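PDB 5CPC: secreted effector protein SopD from Salmonella typhimurium, which acts as a type III secreted effector that alters host cell physiology, contributes to replication in macrophages and cooperates with SopB in membrane fission and macropinosome formation during invasion. Local coordinates for residues I182-A185 with V186-M190; Q145-L148 with Q149-V153; P192-A195 with P196-L200; I154-K157 with M158-P162; I81-F84 with K85-Q88. One frame throughout, in Å; residues are numbered along the deposited sequence.

Interaction 1: I182-A185 with V186-M190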
loop_
_atom_site.group_PDB
_atom_site.type_symbol
_atom_site.label_atom_id
_atom_site.label_comp_id
_atom_site.label_asym_id
_atom_site.label_seq_id
_atom_site.Cartn_x
_atom_site.Cartn_y
_atom_site.Cartn_z
ATOM N N ILE A 182 -3.142 5.088 -6.906
ATOM C CA ILE A 182 -2.693 4.639 -5.555
ATOM C C ILE A 182 -2.423 5.915 -4.710
ATOM O O ILE A 182 -3.195 6.193 -3.831
ATOM C CB ILE A 182 -1.509 3.650 -5.623
ATOM C CG1 ILE A 182 -2.013 2.247 -5.976
ATOM C CG2 ILE A 182 -0.705 3.576 -4.316
ATOM C CD1 ILE A 182 -3.305 1.808 -5.262
ATOM N N LYS A 183 -1.474 6.761 -5.113
ATOM C CA LYS A 183 -1.349 8.121 -4.531
ATOM C C LYS A 183 -2.668 8.767 -4.158
ATOM O O LYS A 183 -2.950 9.022 -2.980
ATOM C CB LYS A 183 -0.576 9.067 -5.436
ATOM C CG LYS A 183 0.919 8.900 -5.286
ATOM C CD LYS A 183 1.630 9.625 -6.376
ATOM C CE LYS A 183 1.566 11.112 -6.149
ATOM N NZ LYS A 183 2.663 11.739 -6.951
ATOM N N THR A 184 -3.496 8.991 -5.165
ATOM C CA THR A 184 -4.829 9.532 -4.971
ATOM C C THR A 184 -5.647 8.766 -3.926
ATOM O O THR A 184 -6.263 9.406 -3.061
ATOM C CB THR A 184 -5.562 9.578 -6.320
ATOM O OG1 THR A 184 -4.710 10.289 -7.213
ATOM C CG2 THR A 184 -6.930 10.315 -6.215
ATOM N N ALA A 185 -5.634 7.429 -3.982
ATOM C CA ALA A 185 -6.393 6.642 -3.002
ATOM C C ALA A 185 -5.805 6.728 -1.585
ATOM O O ALA A 185 -6.531 6.884 -0.645
ATOM C CB ALA A 185 -6.461 5.233 -3.391
ATOM N N VAL A 186 -4.502 6.586 -1.446
ATOM C CA VAL A 186 -3.896 6.753 -0.142
ATOM C C VAL A 186 -4.235 8.145 0.499
ATOM O O VAL A 186 -4.710 8.178 1.613
ATOM C CB VAL A 186 -2.412 6.464 -0.201
ATOM C CG1 VAL A 186 -1.759 6.716 1.143
ATOM C CG2 VAL A 186 -2.202 4.992 -0.704
ATOM N N TYR A 187 -4.010 9.263 -0.209
ATOM C CA TYR A 187 -4.374 10.633 0.307
ATOM C C TYR A 187 -5.873 10.803 0.606
ATOM O O TYR A 187 -6.282 11.374 1.631
ATOM C CB TYR A 187 -3.775 11.757 -0.586
ATOM C CG TYR A 187 -2.302 12.031 -0.253
ATOM C CD1 TYR A 187 -1.300 11.163 -0.669
ATOM C CD2 TYR A 187 -1.943 13.099 0.584
ATOM C CE1 TYR A 187 0.026 11.351 -0.314
ATOM C CE2 TYR A 187 -0.576 13.341 0.911
ATOM C CZ TYR A 187 0.384 12.448 0.477
ATOM O OH TYR A 187 1.705 12.641 0.814
ATOM N N GLU A 188 -6.723 10.224 -0.235
ATOM C CA GLU A 188 -8.173 10.393 -0.062
ATOM C C GLU A 188 -8.665 9.750 1.247
ATOM O O GLU A 188 -9.568 10.245 1.956
ATOM C CB GLU A 188 -8.885 9.706 -1.263
ATOM C CG GLU A 188 -10.063 10.501 -1.845
ATOM C CD GLU A 188 -10.462 10.019 -3.272
ATOM O OE1 GLU A 188 -11.359 9.156 -3.356
ATOM O OE2 GLU A 188 -9.871 10.487 -4.286
ATOM N N MET A 189 -8.124 8.572 1.530
ATOM C CA MET A 189 -8.471 7.939 2.788
ATOM C C MET A 189 -7.793 8.664 4.008
ATOM O O MET A 189 -8.437 8.857 4.983
ATOM C CB MET A 189 -7.991 6.497 2.769
ATOM C CG MET A 189 -8.495 5.732 4.004
ATOM S SD MET A 189 -8.080 3.962 4.094
ATOM C CE MET A 189 -6.402 4.240 4.700
ATOM N N MET A 190 -6.467 8.953 3.959
ATOM C CA MET A 190 -5.776 9.423 5.210
ATOM C C MET A 190 -5.720 10.896 5.429
ATOM O O MET A 190 -5.723 11.320 6.567
ATOM C CB MET A 190 -4.362 9.007 5.154
ATOM C CG MET A 190 -4.391 7.630 4.812
ATOM S SD MET A 190 -4.147 6.600 6.167
ATOM C CE MET A 190 -2.497 6.489 5.449
#

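Interaction 2: Q145-L148 with Q149-V153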
loop_
_atom_site.group_PDB
_atom_site.type_symbol
_atom_site.label_atom_id
_atom_site.label_comp_id
_atom_site.label_asym_id
_atom_site.label_seq_id
_atom_site.Cartn_x
_atom_site.Cartn_y
_atom_site.Cartn_z
ATOM N N GLN A 145 -10.153 -2.398 1.638
ATOM C CA GLN A 145 -10.267 -1.902 0.264
ATOM C C GLN A 145 -9.056 -1.151 -0.255
ATOM O O GLN A 145 -8.670 -1.366 -1.396
ATOM C CB GLN A 145 -11.543 -1.073 0.009
ATOM C CG GLN A 145 -11.706 -0.563 -1.474
ATOM C CD GLN A 145 -12.605 0.667 -1.533
ATOM O OE1 GLN A 145 -12.117 1.807 -1.656
ATOM N NE2 GLN A 145 -13.936 0.452 -1.412
ATOM N N LEU A 146 -8.435 -0.283 0.532
ATOM C CA LEU A 146 -7.188 0.301 0.073
ATOM C C LEU A 146 -6.032 -0.720 -0.126
ATOM O O LEU A 146 -5.232 -0.596 -1.069
ATOM C CB LEU A 146 -6.737 1.459 0.995
ATOM C CG LEU A 146 -5.376 2.059 0.675
ATOM C CD1 LEU A 146 -5.491 2.794 -0.650
ATOM C CD2 LEU A 146 -4.887 3.070 1.761
ATOM N N PHE A 147 -5.905 -1.648 0.818
ATOM C CA PHE A 147 -4.849 -2.700 0.834
ATOM C C PHE A 147 -4.985 -3.484 -0.447
ATOM O O PHE A 147 -4.001 -3.842 -1.083
ATOM C CB PHE A 147 -5.115 -3.649 2.024
ATOM C CG PHE A 147 -4.189 -4.847 2.114
ATOM C CD1 PHE A 147 -2.971 -4.748 2.727
ATOM C CD2 PHE A 147 -4.572 -6.090 1.589
ATOM C CE1 PHE A 147 -2.125 -5.842 2.795
ATOM C CE2 PHE A 147 -3.741 -7.172 1.650
ATOM C CZ PHE A 147 -2.521 -7.062 2.264
ATOM N N LEU A 148 -6.227 -3.741 -0.814
ATOM C CA LEU A 148 -6.514 -4.605 -1.943
ATOM C C LEU A 148 -6.178 -3.848 -3.242
ATOM O O LEU A 148 -5.787 -4.453 -4.235
ATOM C CB LEU A 148 -8.004 -4.951 -1.903
ATOM C CG LEU A 148 -8.462 -6.405 -1.826
ATOM C CD1 LEU A 148 -7.429 -7.551 -1.353
ATOM C CD2 LEU A 148 -9.817 -6.494 -1.066
ATOM N N GLN A 149 -6.376 -2.533 -3.225
ATOM C CA GLN A 149 -6.134 -1.666 -4.394
ATOM C C GLN A 149 -4.641 -1.644 -4.675
ATOM O O GLN A 149 -4.236 -1.673 -5.850
ATOM C CB GLN A 149 -6.614 -0.228 -4.216
ATOM C CG GLN A 149 -8.136 -0.007 -4.242
ATOM C CD GLN A 149 -8.451 1.473 -4.049
ATOM O OE1 GLN A 149 -8.266 2.287 -4.963
ATOM N NE2 GLN A 149 -8.847 1.836 -2.848
ATOM N N ILE A 150 -3.856 -1.670 -3.602
ATOM C CA ILE A 150 -2.412 -1.649 -3.736
ATOM C C ILE A 150 -1.988 -3.017 -4.256
ATOM O O ILE A 150 -1.058 -3.100 -5.050
ATOM C CB ILE A 150 -1.727 -1.333 -2.378
ATOM C CG1 ILE A 150 -2.043 0.127 -1.958
ATOM C CG2 ILE A 150 -0.189 -1.610 -2.386
ATOM C CD1 ILE A 150 -2.017 0.329 -0.421
ATOM N N CYS A 151 -2.637 -4.065 -3.759
ATOM C CA CYS A 151 -2.437 -5.416 -4.259
ATOM C C CYS A 151 -2.656 -5.456 -5.766
ATOM O O CYS A 151 -1.828 -6.014 -6.432
ATOM C CB CYS A 151 -3.315 -6.463 -3.516
ATOM S SG CYS A 151 -2.651 -6.855 -1.855
ATOM N N GLU A 152 -3.734 -4.869 -6.294
ATOM C CA GLU A 152 -4.000 -4.884 -7.730
ATOM C C GLU A 152 -2.823 -4.273 -8.488
ATOM O O GLU A 152 -2.373 -4.838 -9.508
ATOM C CB GLU A 152 -5.225 -4.088 -8.133
ATOM C CG GLU A 152 -6.365 -4.237 -7.143
ATOM C CD GLU A 152 -7.731 -3.835 -7.679
ATOM O OE1 GLU A 152 -8.740 -4.323 -7.075
ATOM O OE2 GLU A 152 -7.778 -3.089 -8.694
ATOM N N VAL A 153 -2.345 -3.120 -8.006
ATOM C CA VAL A 153 -1.391 -2.351 -8.749
ATOM C C VAL A 153 -0.093 -3.118 -8.777
ATOM O O VAL A 153 0.512 -3.287 -9.852
ATOM C CB VAL A 153 -1.277 -0.888 -8.202
ATOM C CG1 VAL A 153 0.003 -0.187 -8.713
ATOM C CG2 VAL A 153 -2.463 -0.122 -8.657
#

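Interaction 3: P192-A195 with P196-L200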
loop_
_atom_site.group_PDB
_atom_site.type_symbol
_atom_site.label_atom_id
_atom_site.label_comp_id
_atom_site.label_asym_id
_atom_site.label_seq_id
_atom_site.Cartn_x
_atom_site.Cartn_y
_atom_site.Cartn_z
ATOM N N PRO A 192 -7.785 13.516 3.569
ATOM C CA PRO A 192 -8.650 13.776 2.388
ATOM C C PRO A 192 -8.507 15.231 1.923
ATOM O O PRO A 192 -8.582 15.483 0.711
ATOM C CB PRO A 192 -10.094 13.470 2.888
ATOM C CG PRO A 192 -9.982 13.339 4.412
ATOM C CD PRO A 192 -8.533 12.872 4.664
ATOM N N ALA A 193 -8.231 16.164 2.842
ATOM C CA ALA A 193 -8.174 17.539 2.408
ATOM C C ALA A 193 -6.794 17.993 1.918
ATOM O O ALA A 193 -6.619 19.139 1.528
ATOM C CB ALA A 193 -8.809 18.528 3.458
ATOM N N GLU A 194 -5.821 17.085 1.910
ATOM C CA GLU A 194 -4.491 17.453 1.409
ATOM C C GLU A 194 -4.230 16.791 0.036
ATOM O O GLU A 194 -4.334 15.575 -0.127
ATOM C CB GLU A 194 -3.439 16.978 2.398
ATOM C CG GLU A 194 -1.977 17.052 1.965
ATOM C CD GLU A 194 -1.056 16.778 3.173
ATOM O OE1 GLU A 194 -1.304 17.400 4.274
ATOM O OE2 GLU A 194 -0.124 15.917 3.029
ATOM N N ALA A 195 -3.883 17.587 -0.945
ATOM C CA ALA A 195 -3.554 17.040 -2.249
ATOM C C ALA A 195 -2.186 16.394 -2.131
ATOM O O ALA A 195 -1.293 16.956 -1.429
ATOM C CB ALA A 195 -3.524 18.172 -3.241
ATOM N N PRO A 196 -2.003 15.208 -2.769
ATOM C CA PRO A 196 -0.774 14.439 -2.791
ATOM C C PRO A 196 0.413 15.298 -3.151
ATOM O O PRO A 196 1.546 14.956 -2.862
ATOM C CB PRO A 196 -1.005 13.475 -3.951
ATOM C CG PRO A 196 -2.426 13.277 -3.951
ATOM C CD PRO A 196 -3.065 14.514 -3.537
ATOM N N ASP A 197 0.093 16.423 -3.764
ATOM C CA ASP A 197 0.998 17.288 -4.345
ATOM C C ASP A 197 1.395 18.402 -3.390
ATOM O O ASP A 197 2.279 19.210 -3.710
ATOM C CB ASP A 197 0.234 17.956 -5.463
ATOM C CG ASP A 197 1.073 18.170 -6.604
ATOM O OD1 ASP A 197 2.142 17.507 -6.587
ATOM O OD2 ASP A 197 0.691 18.956 -7.504
ATOM N N HIS A 198 0.669 18.488 -2.287
ATOM C CA HIS A 198 0.828 19.550 -1.285
ATOM C C HIS A 198 2.286 19.953 -1.049
ATOM O O HIS A 198 3.139 19.108 -0.828
ATOM C CB HIS A 198 0.166 19.109 0.001
ATOM C CG HIS A 198 0.415 20.005 1.174
ATOM N ND1 HIS A 198 1.452 19.793 2.054
ATOM C CD2 HIS A 198 -0.278 21.066 1.651
ATOM C CE1 HIS A 198 1.404 20.710 3.009
ATOM N NE2 HIS A 198 0.359 21.485 2.797
ATOM N N PRO A 199 2.579 21.252 -1.158
ATOM C CA PRO A 199 3.955 21.671 -0.928
ATOM C C PRO A 199 4.278 21.743 0.575
ATOM O O PRO A 199 3.449 22.229 1.379
ATOM C CB PRO A 199 4.009 23.082 -1.544
ATOM C CG PRO A 199 2.606 23.559 -1.587
ATOM C CD PRO A 199 1.766 22.313 -1.785
ATOM N N LEU A 200 5.477 21.285 0.924
ATOM C CA LEU A 200 5.892 21.185 2.329
ATOM C C LEU A 200 5.797 22.511 3.067
ATOM O O LEU A 200 6.026 23.569 2.498
ATOM C CB LEU A 200 7.303 20.622 2.468
ATOM C CG LEU A 200 8.432 21.376 1.764
ATOM C CD1 LEU A 200 8.969 22.457 2.645
ATOM C CD2 LEU A 200 9.547 20.431 1.447
#

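Interaction 4: I154-K157 with M158-P162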
loop_
_atom_site.group_PDB
_atom_site.type_symbol
_atom_site.label_atom_id
_atom_site.label_comp_id
_atom_site.label_asym_id
_atom_site.label_seq_id
_atom_site.Cartn_x
_atom_site.Cartn_y
_atom_site.Cartn_z
ATOM N N ILE A 154 0.292 -3.661 -7.624
ATOM C CA ILE A 154 1.523 -4.416 -7.491
ATOM C C ILE A 154 1.486 -5.655 -8.398
ATOM O O ILE A 154 2.503 -6.043 -9.035
ATOM C CB ILE A 154 1.725 -4.930 -6.077
ATOM C CG1 ILE A 154 2.063 -3.790 -5.110
ATOM C CG2 ILE A 154 2.913 -5.859 -6.048
ATOM C CD1 ILE A 154 2.240 -4.234 -3.619
ATOM N N GLY A 155 0.305 -6.292 -8.393
ATOM C CA GLY A 155 0.069 -7.498 -9.156
ATOM C C GLY A 155 0.166 -7.169 -10.618
ATOM O O GLY A 155 0.864 -7.842 -11.342
ATOM N N SER A 156 -0.470 -6.096 -11.030
ATOM C CA SER A 156 -0.385 -5.692 -12.402
ATOM C C SER A 156 1.019 -5.270 -12.893
ATOM O O SER A 156 1.322 -5.451 -14.078
ATOM C CB SER A 156 -1.372 -4.607 -12.647
ATOM O OG SER A 156 -1.133 -3.948 -13.868
ATOM N N LYS A 157 1.887 -4.751 -12.006
ATOM C CA LYS A 157 3.229 -4.357 -12.441
ATOM C C LYS A 157 4.065 -5.583 -12.577
ATOM O O LYS A 157 4.867 -5.680 -13.510
ATOM C CB LYS A 157 3.898 -3.372 -11.485
ATOM C CG LYS A 157 3.141 -2.070 -11.354
ATOM C CD LYS A 157 3.134 -1.283 -12.642
ATOM C CE LYS A 157 2.471 0.043 -12.368
ATOM N NZ LYS A 157 2.619 0.990 -13.485
ATOM N N MET A 158 3.852 -6.545 -11.682
ATOM C CA MET A 158 4.653 -7.707 -11.672
ATOM C C MET A 158 4.263 -8.661 -12.824
ATOM O O MET A 158 5.071 -9.514 -13.181
ATOM C CB MET A 158 4.519 -8.420 -10.355
ATOM C CG MET A 158 5.318 -7.822 -9.191
ATOM S SD MET A 158 5.027 -8.923 -7.780
ATOM C CE MET A 158 6.591 -8.833 -7.017
ATOM N N THR A 159 3.066 -8.473 -13.396
ATOM C CA THR A 159 2.472 -9.363 -14.393
ATOM C C THR A 159 2.826 -8.865 -15.791
ATOM O O THR A 159 3.285 -9.625 -16.649
ATOM C CB THR A 159 0.927 -9.421 -14.199
ATOM O OG1 THR A 159 0.642 -10.149 -12.997
ATOM C CG2 THR A 159 0.198 -10.085 -15.373
ATOM N N TRP A 160 2.572 -7.595 -16.040
ATOM C CA TRP A 160 2.842 -7.040 -17.334
ATOM C C TRP A 160 4.225 -6.382 -17.439
ATOM O O TRP A 160 4.649 -6.078 -18.573
ATOM C CB TRP A 160 1.737 -6.064 -17.776
ATOM C CG TRP A 160 0.387 -6.693 -17.803
ATOM C CD1 TRP A 160 -0.777 -6.176 -17.276
ATOM C CD2 TRP A 160 0.041 -7.980 -18.360
ATOM N NE1 TRP A 160 -1.818 -7.055 -17.481
ATOM C CE2 TRP A 160 -1.359 -8.171 -18.129
ATOM C CE3 TRP A 160 0.768 -8.986 -19.036
ATOM C CZ2 TRP A 160 -2.048 -9.319 -18.570
ATOM C CZ3 TRP A 160 0.092 -10.145 -19.469
ATOM C CH2 TRP A 160 -1.309 -10.305 -19.223
ATOM N N HIS A 161 4.928 -6.165 -16.310
ATOM C CA HIS A 161 6.243 -5.483 -16.376
ATOM C C HIS A 161 7.258 -6.088 -15.483
ATOM O O HIS A 161 7.748 -5.392 -14.587
ATOM C CB HIS A 161 6.132 -4.006 -16.013
ATOM C CG HIS A 161 5.217 -3.283 -16.915
ATOM N ND1 HIS A 161 5.577 -2.946 -18.201
ATOM C CD2 HIS A 161 3.914 -2.937 -16.775
ATOM C CE1 HIS A 161 4.544 -2.376 -18.802
ATOM N NE2 HIS A 161 3.529 -2.342 -17.952
ATOM N N PRO A 162 7.565 -7.368 -15.717
ATOM C CA PRO A 162 8.496 -8.135 -14.951
ATOM C C PRO A 162 9.925 -7.533 -15.033
ATOM O O PRO A 162 10.754 -7.802 -14.158
ATOM C CB PRO A 162 8.433 -9.513 -15.637
ATOM C CG PRO A 162 8.018 -9.230 -17.070
ATOM C CD PRO A 162 7.023 -8.127 -16.872
#

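Interaction 5: I81-F84 with K85-Q88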
loop_
_atom_site.group_PDB
_atom_site.type_symbol
_atom_site.label_atom_id
_atom_site.label_comp_id
_atom_site.label_asym_id
_atom_site.label_seq_id
_atom_site.Cartn_x
_atom_site.Cartn_y
_atom_site.Cartn_z
ATOM N N ILE A 81 -5.338 -11.059 -6.986
ATOM C CA ILE A 81 -6.166 -9.911 -6.817
ATOM C C ILE A 81 -6.283 -9.175 -8.138
ATOM O O ILE A 81 -7.410 -8.927 -8.621
ATOM C CB ILE A 81 -5.703 -8.941 -5.635
ATOM C CG1 ILE A 81 -5.485 -9.627 -4.259
ATOM C CG2 ILE A 81 -6.608 -7.735 -5.565
ATOM C CD1 ILE A 81 -6.517 -10.632 -3.762
ATOM N N TYR A 82 -5.152 -8.800 -8.745
ATOM C CA TYR A 82 -5.237 -8.218 -10.094
ATOM C C TYR A 82 -5.856 -9.224 -11.121
ATOM O O TYR A 82 -6.669 -8.814 -11.945
ATOM C CB TYR A 82 -3.875 -7.661 -10.608
ATOM C CG TYR A 82 -3.946 -7.103 -11.989
ATOM C CD1 TYR A 82 -3.128 -7.632 -13.006
ATOM C CD2 TYR A 82 -4.852 -6.078 -12.317
ATOM C CE1 TYR A 82 -3.178 -7.125 -14.334
ATOM C CE2 TYR A 82 -4.931 -5.546 -13.681
ATOM C CZ TYR A 82 -4.072 -6.098 -14.664
ATOM O OH TYR A 82 -4.103 -5.670 -15.961
ATOM N N ALA A 83 -5.539 -10.504 -11.033
ATOM C CA ALA A 83 -6.140 -11.521 -12.024
ATOM C C ALA A 83 -7.687 -11.546 -11.940
ATOM O O ALA A 83 -8.433 -11.554 -12.972
ATOM C CB ALA A 83 -5.601 -12.899 -11.766
ATOM N N PHE A 84 -8.174 -11.481 -10.703
ATOM C CA PHE A 84 -9.635 -11.400 -10.488
ATOM C C PHE A 84 -10.227 -10.158 -11.160
ATOM O O PHE A 84 -11.334 -10.204 -11.716
ATOM C CB PHE A 84 -9.967 -11.498 -8.993
ATOM C CG PHE A 84 -11.454 -11.687 -8.697
ATOM C CD1 PHE A 84 -12.117 -12.826 -9.090
ATOM C CD2 PHE A 84 -12.177 -10.681 -8.036
ATOM C CE1 PHE A 84 -13.482 -13.002 -8.837
ATOM C CE2 PHE A 84 -13.565 -10.845 -7.759
ATOM C CZ PHE A 84 -14.216 -12.004 -8.166
ATOM N N LYS A 85 -9.488 -9.056 -11.111
ATOM C CA LYS A 85 -9.868 -7.831 -11.782
ATOM C C LYS A 85 -9.904 -8.130 -13.299
ATOM O O LYS A 85 -10.896 -7.775 -14.021
ATOM C CB LYS A 85 -8.857 -6.700 -11.427
ATOM C CG LYS A 85 -9.386 -5.252 -11.391
ATOM C CD LYS A 85 -9.942 -4.703 -12.721
ATOM C CE LYS A 85 -11.507 -4.541 -12.692
ATOM N NZ LYS A 85 -12.287 -4.793 -14.006
ATOM N N ARG A 86 -8.908 -8.881 -13.783
ATOM C CA ARG A 86 -8.912 -9.162 -15.226
ATOM C C ARG A 86 -10.118 -9.990 -15.569
ATOM O O ARG A 86 -10.725 -9.807 -16.635
ATOM C CB ARG A 86 -7.610 -9.815 -15.772
ATOM C CG ARG A 86 -6.329 -8.956 -15.602
ATOM C CD ARG A 86 -5.119 -9.533 -16.454
ATOM N NE ARG A 86 -4.736 -10.925 -16.162
ATOM C CZ ARG A 86 -4.023 -11.333 -15.118
ATOM N NH1 ARG A 86 -3.602 -10.465 -14.211
ATOM N NH2 ARG A 86 -3.720 -12.614 -14.970
ATOM N N LEU A 87 -10.448 -10.935 -14.706
ATOM C CA LEU A 87 -11.684 -11.754 -14.931
ATOM C C LEU A 87 -12.893 -10.858 -15.015
ATOM O O LEU A 87 -13.629 -10.879 -15.987
ATOM C CB LEU A 87 -11.899 -12.780 -13.809
ATOM C CG LEU A 87 -12.862 -13.959 -14.029
ATOM C CD1 LEU A 87 -12.684 -14.657 -15.444
ATOM C CD2 LEU A 87 -12.693 -15.018 -12.902
ATOM N N GLN A 88 -13.082 -10.046 -13.984
ATOM C CA GLN A 88 -14.270 -9.207 -13.862
ATOM C C GLN A 88 -14.403 -8.390 -15.132
ATOM O O GLN A 88 -15.501 -8.256 -15.689
ATOM C CB GLN A 88 -14.151 -8.311 -12.648
ATOM C CG GLN A 88 -15.412 -7.471 -12.418
ATOM C CD GLN A 88 -15.190 -6.311 -11.504
ATOM O OE1 GLN A 88 -14.141 -5.646 -11.537
ATOM N NE2 GLN A 88 -16.182 -6.043 -10.670
#

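Interaction 1: I182-A185 with V186-M190
Ile-182 and Val-186, one helical turn apart, touch through a single methyl pair, CG2 of Ile-182 lying 4.2 Å from CG2 of Val-186. The same valine methyl also settles against the carbonyl oxygen of its partner, Val-186 CG2 to Ile-182 O being 3.5 Å. That oxygen takes the short backbone bond of the turn, 2.7 Å from Val-186 N, and the N-H points at it almost straight. Beside it Lys-183 O does double duty: it accepts the amide of Tyr-187, and it lies in the plane of the tyrosine ring at the edge, 3.6 Å from CD1. On the exposed flank Thr-184 and Glu-188 run side by side in the same direction. With the threonine methyl trans to its own backbone nitrogen, CG2 comes to 3.5 Å from Glu-188 OE2, while OG1 turns back to the carbonyl of Ala-180. These are the i to i+4 contacts of an amphipathic alpha-helix, here helix 180-190, with a buried and a solvent-facing side. Ala-185 and Met-189, joined by their own backbone bond, lie against Leu-146 of helix 141-160, where Ala-185 also meets Gln-149 and Ile-182 rests on Val-153. Farther out, Tyr-187 OH is hydrogen-bonded to Leu-315 N, which probably helps to hold the ring, and Ile-314 packs on the same side chain.

Interaction 2: Q145-L148 with Q149-V153
Phe-147 and Cys-151 form a sulfur-aromatic contact one turn apart on the long helix 141-160, whose side chains divide into a buried set and a more open set. On the tight side, Cys-151 SG stands 4.2 Å from the centroid of the Phe-147 ring, approaching it obliquely, and CE2 is the ring atom nearest the sulfur. The thiol is put there by a chi1 of -76°, which swings SG back beside the backbone nitrogen and toward the preceding turn. Next to this pair, Leu-146 and Ile-150 meet at an angle, CG of the leucine 3.9 Å from CD1 of the isoleucine. Leu-253 of helix 248-256 covers Phe-147, Ile-150 and Cys-151 together, and Ile-78 and Ile-81 of helix 76-90 also touch the cysteine.

The amide ends of Gln-145, which is exposed, and Gln-149 meet more loosely. They cross with their planes 69° apart, and although Gln-145 OE1 comes within 3.5 Å of Gln-149 NE2, the angle is too poor for a hydrogen bond. The closer approach is Gln-149 CG to Gln-145 O, 3.2 Å. Glu-152 is held more tightly. Its extended chain runs on to Ile-81 and Lys-85 of helix 76-90, its amide donates to Leu-148 O, and a chi1 of -39° swings CG over that same oxygen, Glu-152 CG lying only 3.0 Å from Leu-148 O.

Interaction 3: P192-A195 with P196-L200
Pro-196 meets Ala-195 directly, its ring carbon CD 3.7 Å from Ala-195 CB, and takes the second position of a type I beta turn that runs from Ala-195 to His-198. With phi fixed near -49° by the ring, proline suits that position. Asp-197 follows at the third, its carboxylate directed away from the earlier residues. At His-198 the turn closes: the backbone N donates to Ala-195 O at 2.6 Å, a short bond whose donor stands above the carbonyl plane. The His-198 side chain then reaches back to Glu-194. Extended, with chi1 of 170°, the glutamate brings CG to 3.6 Å from His-198 CB and lays its carboxylate over one face of the imidazole, the two planes only 16° apart. Glu-194 OE1 sits 4.3 Å above that His-198 ring, over its centre. OE1 is also hydrogen-bonded to Tyr-234 OH and Ser-302 OG, and OE2 forms a salt bridge with Arg-191 NH1; together these partners probably fix the rotation of the carboxylate over the ring. The loop thus leaves helix 180-190 with Pro-196 packed on Lys-183 and Tyr-187, sets the His-198 ring against His-304, and leads into strand 201-202.

Interaction 4: I154-K157 with M158-P162
With chi1 near -71°, Thr-159 turns OG1 beside its backbone nitrogen and back along the helix, where the hydroxyl meets the carbonyl of Gly-155. A similar torsion in Met-158 carries CG over Ile-154 O, at 3.3 Å; an extended chi2 then brings SD alongside the isoleucine, 4.1 Å from Ile-154 CG2. The threonine hydroxyl donates to Gly-155 O at 2.8 Å from above the carbonyl plane. This is the usual back-bond of a threonine within a helix, here in the last turn of helix 141-160. The helix ends just beyond: Trp-160 N still bonds to Ser-156 O at 3.2 Å, but the bond from His-161 N to Lys-157 O is weak, and His-161 has left helical angles just ahead of Pro-162. Over one face of the indole lies the methyl of the neighbouring Thr-159, with CG2 3.6 Å above the plane. Beyond the turn, Trp-160 NE1 is hydrogen-bonded to Tyr-82 OH and His-161 ND1 to Glu-163, while Met-158 packs on Leu-172. One threonine therefore serves two chemistries, its hydroxyl spent on a main-chain oxygen inside the protein and its methyl on an aromatic face.

Interaction 5: I81-F84 with K85-Q88
Tyr-82 and Arg-86 dominate the side-chain packing of this turn, crossing at about a right angle. The CH-pi part comes from the arginine's aliphatic chain: CG lies over one face of the phenol, 4.0 Å from the ring centroid and 22° off its normal, displaced toward the rim. A bend at chi3 (-58°) then folds the end of the chain past the ring, and the guanidinium stands with its plane 56° from that of the ring. Tyr-82 CD1 lies at the guanidinium edge, 3.1 Å from Arg-86 NH1. One guanidinium face settles over the backbone of Ala-83, whose CA is 3.4 Å above the plane, and Ala-83 CB approaches Arg-86 NH2 to 3.7 Å.

Polar side-chain bonds reach beyond the helix. Arg-86 NH2 makes a salt bridge with Glu-54 of helix 49-60, and Gln-88 NE2 is hydrogen-bonded to the carbonyl of Gln-96. Here Tyr-82, which packs on Ser-156, and Arg-86 lie on the side of helix 76-90 that meets helices 141-160 and 49-60, while another side faces the antiparallel sheet of strands 99-103, 109-114 and 117-123. There the contacts are apolar: Phe-84 approaches Leu-87 loosely, CD1 of the phenylalanine to CD2 of the leucine being 4.4 Å, and packs on Ile-101, Leu-112 and Val-114, while Leu-87 touches Phe-99.

Main-chain bonds complete the turn, regular i to i+4 links from Lys-85, Arg-86, Leu-87 and Gln-88. The shortest joins Leu-87 N to Ala-83 O at 2.7 Å.

In the fold
Interactions 2 and 4 lie on successive stretches of helix 141-160, the first centred about 7 Å from the chain centre and apolar on its buried side, the second farther out, where hydroxyl and indole chemistry enters. Two partly buried helices pack on it. Interaction 1, centred about 10 Å from the chain centre, meets interaction 2 through aliphatic and methionine side chains; interaction 5, more peripheral at about 18 Å, touches interaction 2 through packing and interaction 4 through the Tyr-82 to Trp-160 hydrogen bond. Interaction 3 alone lacks regular secondary structure. It is a surface turn, joined to interaction 1 by Tyr-187 and Lys-183 and otherwise ruled by a carboxylate and an imidazole.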